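Local coordinates for laminin subunit ALPHA-1 (Mus musculus, PDB 2JD4), which probably anchors the laminin-111 heterotrimer of basement membranes to cell surfaces through its C-terminal, metal-binding LG4-5 domain pair, at residues R142-P150 / S164-V174; S232-I240 / Q335-F344. The protein carries 4 engineered substitutions. All coordinates share one frame; numbering follows the deposited sequence.

Interaction 1 of 2, residues R142-P150 / S164-V174; sequences RKLYLGGLP and SIPACIGEIMV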
# COMPACT_ATOMS: atom_id res chain seq x y z
N ARG A 142 17.67 -17.30 16.45
CA ARG A 142 17.39 -16.31 17.49
C ARG A 142 17.08 -14.93 16.90
O ARG A 142 17.66 -13.92 17.33
CB ARG A 142 18.60 -16.18 18.42
CG ARG A 142 19.10 -17.47 19.05
CD ARG A 142 18.55 -17.65 20.46
NE ARG A 142 17.14 -18.02 20.46
CZ ARG A 142 16.34 -17.89 21.51
NH1 ARG A 142 16.80 -17.40 22.66
NH2 ARG A 142 15.06 -18.25 21.42
N LYS A 143 16.17 -14.87 15.93
CA LYS A 143 15.81 -13.60 15.29
C LYS A 143 14.36 -13.61 14.83
O LYS A 143 13.88 -14.59 14.28
CB LYS A 143 16.70 -13.34 14.08
CG LYS A 143 18.18 -13.22 14.38
CD LYS A 143 19.01 -13.09 13.11
CE LYS A 143 20.51 -13.03 13.43
NZ LYS A 143 21.36 -12.96 12.20
N LEU A 144 13.66 -12.50 15.04
CA LEU A 144 12.28 -12.40 14.61
C LEU A 144 12.14 -11.27 13.60
O LEU A 144 12.61 -10.16 13.84
CB LEU A 144 11.35 -12.16 15.81
CG LEU A 144 9.85 -11.96 15.52
CD1 LEU A 144 8.99 -12.58 16.61
CD2 LEU A 144 9.56 -10.48 15.40
N TYR A 145 11.52 -11.57 12.46
CA TYR A 145 11.31 -10.57 11.42
C TYR A 145 9.93 -9.98 11.64
O TYR A 145 8.93 -10.71 11.62
CB TYR A 145 11.40 -11.21 10.04
CG TYR A 145 12.76 -11.79 9.74
CD1 TYR A 145 13.12 -13.06 10.21
CD2 TYR A 145 13.71 -11.07 9.01
CE1 TYR A 145 14.37 -13.59 9.96
CE2 TYR A 145 14.97 -11.59 8.76
CZ TYR A 145 15.30 -12.85 9.23
OH TYR A 145 16.54 -13.37 8.96
N LEU A 146 9.87 -8.67 11.84
CA LEU A 146 8.61 -7.97 12.09
C LEU A 146 8.15 -7.06 10.94
O LEU A 146 8.92 -6.24 10.42
CB LEU A 146 8.72 -7.13 13.38
CG LEU A 146 7.44 -6.41 13.85
CD1 LEU A 146 6.41 -7.47 14.31
CD2 LEU A 146 7.78 -5.46 15.01
N GLY A 147 6.89 -7.23 10.54
CA GLY A 147 6.31 -6.42 9.49
C GLY A 147 6.65 -6.75 8.05
O GLY A 147 6.04 -6.21 7.13
N GLY A 148 7.64 -7.62 7.85
CA GLY A 148 8.04 -7.98 6.50
C GLY A 148 9.35 -8.75 6.53
O GLY A 148 9.82 -9.13 7.60
N LEU A 149 9.95 -8.96 5.36
CA LEU A 149 11.22 -9.69 5.26
C LEU A 149 12.23 -8.91 4.43
O LEU A 149 11.87 -8.04 3.63
CB LEU A 149 10.99 -11.06 4.59
CG LEU A 149 9.98 -12.02 5.23
CD1 LEU A 149 9.67 -13.16 4.25
CD2 LEU A 149 10.53 -12.55 6.54
N PRO A 150 13.53 -9.21 4.61
CA PRO A 150 14.60 -8.54 3.86
C PRO A 150 14.45 -8.89 2.38
O PRO A 150 13.94 -9.95 2.04
CB PRO A 150 15.88 -9.13 4.46
CG PRO A 150 15.45 -9.60 5.83
CD PRO A 150 14.09 -10.17 5.58
N SER A 164 5.53 -7.09 2.75
CA SER A 164 5.34 -6.34 3.99
C SER A 164 3.90 -5.86 4.21
O SER A 164 3.24 -5.36 3.30
CB SER A 164 6.27 -5.13 3.99
OG SER A 164 6.06 -4.33 5.14
N ILE A 165 3.41 -6.03 5.44
CA ILE A 165 2.05 -5.62 5.80
C ILE A 165 1.94 -4.09 5.90
O ILE A 165 2.74 -3.46 6.58
CB ILE A 165 1.63 -6.25 7.17
CG1 ILE A 165 0.20 -5.83 7.55
CG2 ILE A 165 2.58 -5.81 8.27
CD1 ILE A 165 -0.88 -6.59 6.84
N PRO A 166 0.95 -3.48 5.21
CA PRO A 166 0.79 -2.02 5.28
C PRO A 166 0.04 -1.72 6.56
O PRO A 166 -1.19 -1.64 6.56
CB PRO A 166 -0.07 -1.71 4.04
CG PRO A 166 0.14 -2.90 3.14
CD PRO A 166 0.14 -4.04 4.12
N ALA A 167 0.77 -1.58 7.67
CA ALA A 167 0.13 -1.31 8.95
C ALA A 167 1.10 -0.73 9.96
O ALA A 167 2.32 -0.80 9.78
CB ALA A 167 -0.46 -2.61 9.51
N CYS A 168 0.54 -0.18 11.03
CA CYS A 168 1.31 0.38 12.13
C CYS A 168 1.33 -0.68 13.22
O CYS A 168 0.29 -1.26 13.54
CB CYS A 168 0.65 1.65 12.66
SG CYS A 168 1.60 2.41 14.02
N ILE A 169 2.50 -0.93 13.78
CA ILE A 169 2.61 -1.92 14.84
C ILE A 169 3.23 -1.29 16.08
O ILE A 169 4.25 -0.60 15.99
CB ILE A 169 3.47 -3.12 14.40
CG1 ILE A 169 2.83 -3.80 13.18
CG2 ILE A 169 3.56 -4.14 15.53
CD1 ILE A 169 3.64 -4.99 12.65
N GLY A 170 2.61 -1.50 17.22
CA GLY A 170 3.12 -0.94 18.45
C GLY A 170 4.12 -1.89 19.09
O GLY A 170 4.95 -2.48 18.40
N GLU A 171 4.03 -2.04 20.40
CA GLU A 171 4.94 -2.91 21.13
C GLU A 171 4.61 -4.38 20.89
O GLU A 171 3.48 -4.74 20.57
CB GLU A 171 4.85 -2.60 22.64
CG GLU A 171 5.17 -1.15 23.03
CD GLU A 171 6.52 -0.68 22.53
OE1 GLU A 171 7.46 -1.50 22.45
OE2 GLU A 171 6.66 0.53 22.22
N ILE A 172 5.61 -5.24 21.03
CA ILE A 172 5.43 -6.67 20.84
C ILE A 172 6.15 -7.45 21.94
O ILE A 172 7.27 -7.11 22.34
CB ILE A 172 5.93 -7.12 19.44
CG1 ILE A 172 5.86 -8.65 19.32
CG2 ILE A 172 7.35 -6.61 19.21
CD1 ILE A 172 6.28 -9.19 17.95
N MET A 173 5.49 -8.49 22.44
CA MET A 173 6.03 -9.33 23.49
C MET A 173 6.15 -10.78 23.03
O MET A 173 5.30 -11.27 22.30
CB MET A 173 5.12 -9.31 24.71
CG MET A 173 4.92 -7.97 25.36
SD MET A 173 3.70 -8.16 26.68
CE MET A 173 4.36 -9.59 27.55
N VAL A 174 7.21 -11.45 23.48
CA VAL A 174 7.43 -12.86 23.15
C VAL A 174 7.65 -13.56 24.49
O VAL A 174 8.55 -13.19 25.25
CB VAL A 174 8.66 -13.05 22.25
CG1 VAL A 174 8.93 -14.54 22.06
CG2 VAL A 174 8.42 -12.41 20.89
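Leu146 and Gly147, with 66 and 63 Å² buried by the contact, meet residues 164-174 in two different ways, and Ile172 (50 Å²) is the largest contributor from the other side. The axes of strands 143-146 and 167-174 approach no closer than 11.2 Å and run at 151°, which is the spacing of stacked sheets rather than of hydrogen-bonded neighbours. Leu146 bridges that gap with a single methyl: its CD1 lies 4.0 Å from CD1 of Ile172 and, on the Ile169 side, 4.1 Å from CD1 of that residue. Ile172 is fully extended, with CG1 anti to the backbone N (chi1 175°) and CD1 carried on in the same sense, and this brings its terminal methyl up to the leucine. The leucine and the two isoleucines run alongside one another in opposing senses, and they touch through their terminal methyls. Further along, Leu144 CD1 reaches Val174 CG2 at 4.3 Å.

At Gly147 the contact turns polar. Its carbonyl O accepts the backbone N of Ile165 at 3.1 Å, the donor tilted 31° from the carbonyl plane. Ser164 OG lies 2.7 Å from the same O and is also hydrogen-bonded with Gly25 N and Ser30 O. Gly147 has a positive phi, which favours glycine. The chemistry therefore divides: methyl-to-methyl contact joins the two sheets of the laminin G sandwich, and just past the end of strand 143-146 the carbonyl oxygen of the buried Gly147 fastens the turn to the loop leading into strand 167-174.

Interaction 2 of 2, residues S232-I240 / Q335-F344; sequences SKNGVLLGI and QNSLSSRASF. Engineered in segment 335-344: Ser337 (natural residue Cys).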
# COMPACT_ATOMS: atom_id res chain seq x y z
N SER A 232 -4.85 21.20 -2.81
CA SER A 232 -4.05 21.96 -3.77
C SER A 232 -4.77 22.02 -5.11
O SER A 232 -5.50 21.09 -5.48
CB SER A 232 -2.67 21.31 -3.94
OG SER A 232 -1.92 21.97 -4.94
N LYS A 233 -4.55 23.10 -5.85
CA LYS A 233 -5.22 23.28 -7.14
C LYS A 233 -4.49 22.70 -8.35
O LYS A 233 -5.07 22.61 -9.43
CB LYS A 233 -5.49 24.77 -7.37
CG LYS A 233 -6.14 25.47 -6.18
CD LYS A 233 -6.49 26.91 -6.48
CE LYS A 233 -7.70 27.01 -7.37
NZ LYS A 233 -8.90 26.45 -6.69
N ASN A 234 -3.23 22.31 -8.18
CA ASN A 234 -2.48 21.75 -9.30
C ASN A 234 -1.69 20.51 -8.90
O ASN A 234 -1.02 20.48 -7.88
CB ASN A 234 -1.52 22.80 -9.87
CG ASN A 234 -2.23 24.05 -10.33
OD1 ASN A 234 -2.38 25.00 -9.57
ND2 ASN A 234 -2.69 24.05 -11.57
N GLY A 235 -1.77 19.47 -9.73
CA GLY A 235 -1.04 18.26 -9.43
C GLY A 235 -1.24 17.15 -10.44
O GLY A 235 -2.37 16.86 -10.84
N VAL A 236 -0.14 16.55 -10.86
CA VAL A 236 -0.18 15.45 -11.82
C VAL A 236 -0.66 14.20 -11.09
O VAL A 236 -0.23 13.93 -9.97
CB VAL A 236 1.23 15.17 -12.40
CG1 VAL A 236 1.18 13.91 -13.25
CG2 VAL A 236 1.71 16.38 -13.21
N LEU A 237 -1.54 13.44 -11.73
CA LEU A 237 -2.04 12.21 -11.12
C LEU A 237 -1.41 10.97 -11.74
O LEU A 237 -0.87 10.11 -11.03
CB LEU A 237 -3.57 12.14 -11.26
CG LEU A 237 -4.37 13.17 -10.46
CD1 LEU A 237 -5.84 13.14 -10.88
CD2 LEU A 237 -4.24 12.86 -8.96
N LEU A 238 -1.44 10.88 -13.07
CA LEU A 238 -0.87 9.72 -13.74
C LEU A 238 -0.45 9.99 -15.18
O LEU A 238 -1.06 10.79 -15.88
CB LEU A 238 -1.88 8.56 -13.69
CG LEU A 238 -1.54 7.18 -14.25
CD1 LEU A 238 -2.32 6.12 -13.47
CD2 LEU A 238 -1.85 7.12 -15.75
N GLY A 239 0.62 9.30 -15.60
CA GLY A 239 1.13 9.44 -16.95
C GLY A 239 1.87 8.20 -17.43
O GLY A 239 2.64 7.58 -16.69
N ILE A 240 1.60 7.81 -18.68
CA ILE A 240 2.27 6.67 -19.30
C ILE A 240 2.65 7.18 -20.68
O ILE A 240 1.78 7.44 -21.51
CB ILE A 240 1.32 5.46 -19.45
CG1 ILE A 240 0.73 5.09 -18.08
CG2 ILE A 240 2.09 4.27 -20.01
CD1 ILE A 240 -0.29 3.96 -18.14
N GLN A 335 6.80 13.07 -20.87
CA GLN A 335 5.39 12.75 -20.68
C GLN A 335 4.65 13.56 -21.74
O GLN A 335 4.20 14.68 -21.49
CB GLN A 335 4.92 13.13 -19.27
CG GLN A 335 5.37 12.17 -18.15
CD GLN A 335 4.89 10.72 -18.37
OE1 GLN A 335 3.80 10.50 -18.90
NE2 GLN A 335 5.69 9.75 -17.95
N ASN A 336 4.52 12.97 -22.92
CA ASN A 336 3.90 13.66 -24.04
C ASN A 336 2.43 14.03 -23.90
O ASN A 336 1.94 14.88 -24.64
CB ASN A 336 4.09 12.85 -25.33
CG ASN A 336 4.07 13.73 -26.56
OD1 ASN A 336 4.67 14.81 -26.56
ND2 ASN A 336 3.39 13.28 -27.61
N SER A 337 1.73 13.41 -22.95
CA SER A 337 0.33 13.74 -22.74
C SER A 337 0.03 14.33 -21.35
O SER A 337 -0.99 14.01 -20.72
CB SER A 337 -0.56 12.52 -23.02
OG SER A 337 -0.55 12.22 -24.41
N LEU A 338 0.93 15.18 -20.89
CA LEU A 338 0.79 15.89 -19.62
C LEU A 338 1.29 17.31 -19.85
O LEU A 338 2.41 17.51 -20.32
CB LEU A 338 1.63 15.22 -18.51
CG LEU A 338 1.01 13.98 -17.84
CD1 LEU A 338 1.97 13.41 -16.80
CD2 LEU A 338 -0.32 14.36 -17.19
N SER A 339 0.46 18.31 -19.54
CA SER A 339 0.89 19.69 -19.72
C SER A 339 1.60 20.19 -18.46
O SER A 339 2.48 21.06 -18.52
CB SER A 339 -0.31 20.60 -20.04
OG SER A 339 -1.25 20.63 -18.98
N SER A 340 1.23 19.63 -17.31
CA SER A 340 1.81 20.02 -16.04
C SER A 340 2.98 19.14 -15.62
O SER A 340 3.12 18.00 -16.07
CB SER A 340 0.76 20.00 -14.93
OG SER A 340 1.36 20.27 -13.67
N ARG A 341 3.79 19.69 -14.72
CA ARG A 341 4.97 19.03 -14.19
C ARG A 341 4.94 19.07 -12.65
O ARG A 341 5.83 18.56 -11.98
CB ARG A 341 6.20 19.78 -14.71
CG ARG A 341 7.53 19.12 -14.52
CD ARG A 341 8.62 19.94 -15.21
NE ARG A 341 8.52 19.90 -16.67
CZ ARG A 341 8.98 18.91 -17.44
NH1 ARG A 341 9.56 17.86 -16.89
NH2 ARG A 341 8.87 18.98 -18.76
N ALA A 342 3.88 19.67 -12.10
CA ALA A 342 3.72 19.81 -10.65
C ALA A 342 3.35 18.51 -9.94
O ALA A 342 2.38 17.86 -10.32
CB ALA A 342 2.67 20.89 -10.36
N SER A 343 4.11 18.15 -8.91
CA SER A 343 3.83 16.92 -8.15
C SER A 343 2.57 17.07 -7.29
O SER A 343 2.35 18.10 -6.66
CB SER A 343 5.02 16.57 -7.23
OG SER A 343 6.16 16.16 -7.97
N PHE A 344 1.74 16.03 -7.29
CA PHE A 344 0.49 16.00 -6.51
C PHE A 344 0.77 16.04 -5.00
O PHE A 344 1.80 15.55 -4.53
CB PHE A 344 -0.27 14.70 -6.85
CG PHE A 344 -1.58 14.54 -6.11
CD1 PHE A 344 -2.70 15.29 -6.44
CD2 PHE A 344 -1.71 13.56 -5.12
CE1 PHE A 344 -3.93 15.08 -5.82
CE2 PHE A 344 -2.94 13.33 -4.49
CZ PHE A 344 -4.05 14.09 -4.84
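Leu237 lays its CD2 methyl over one face of the Phe344 ring, 4.0 Å from the centroid and 21° off the ring normal, a CH-pi contact offset toward the rim beside CD1 and CE1. With CG anti to the backbone N (chi1 180°), Phe344 turns its ring to the Leu237 methyl, while its CB stays beside Val236 O. Val236, the residue most covered here, divides its branches: CG1 meets Leu338 CD1 at 3.7 Å, the two side chains crossing at a slant, whereas CG2 sits 3.3 Å from Ala342 O and also touches Ser340 O. Ala342 O in turn accepts Val236 N at 2.9 Å, with an N-H...O angle of 161° and the donor nearly in line with the C=O. The loop is shaped for this by an ST turn, in which Ser340 OG accepts Ala342 N at 3.0 Å.

At the other end Gln335, bent at its second torsion, packs its amide against the Gly239 backbone, OE1 lying 3.3 Å from Gly239 C without being hydrogen-bonded to Ile240 N. Leu338 CD1 lies over the CA of the same glycine, and a modelled CB on Gly239 would clash with both. Shortening Gln335 to an alanine would remove the amide and is likely to leave the Gly239 backbone uncovered, with a gap beside Leu338. Strand 235-241 carries a classic beta bulge at Leu237-Leu238 opposite Leu250, and the loop between strands 322-326 and 347-353 folds across this strand of a laminin G beta-sandwich, with Leu338 and Phe344 packed on it and Ala342 O bonded to it.

From the N terminus, the chain first reaches interaction 1, where 142-150 meets 164-174 across an intervening 13 residues that contain neither helix nor strand; this short loop carries the chain from one sheet to the other in the first of the two laminin G domains of this LG4-5 fragment. Interaction 2 opens only later, in the second of them. It closes a much longer excursion of 94 residues, 45 of them in strands, by returning the loop between strands 322-326 and 347-353 to strand 235-241. The two closures are in series, neither nested nor crossed. Their centres lie 36 Å apart on opposite sides of the chain's centre, and their nearest atoms are about 18 Å apart, so each ties together its own domain.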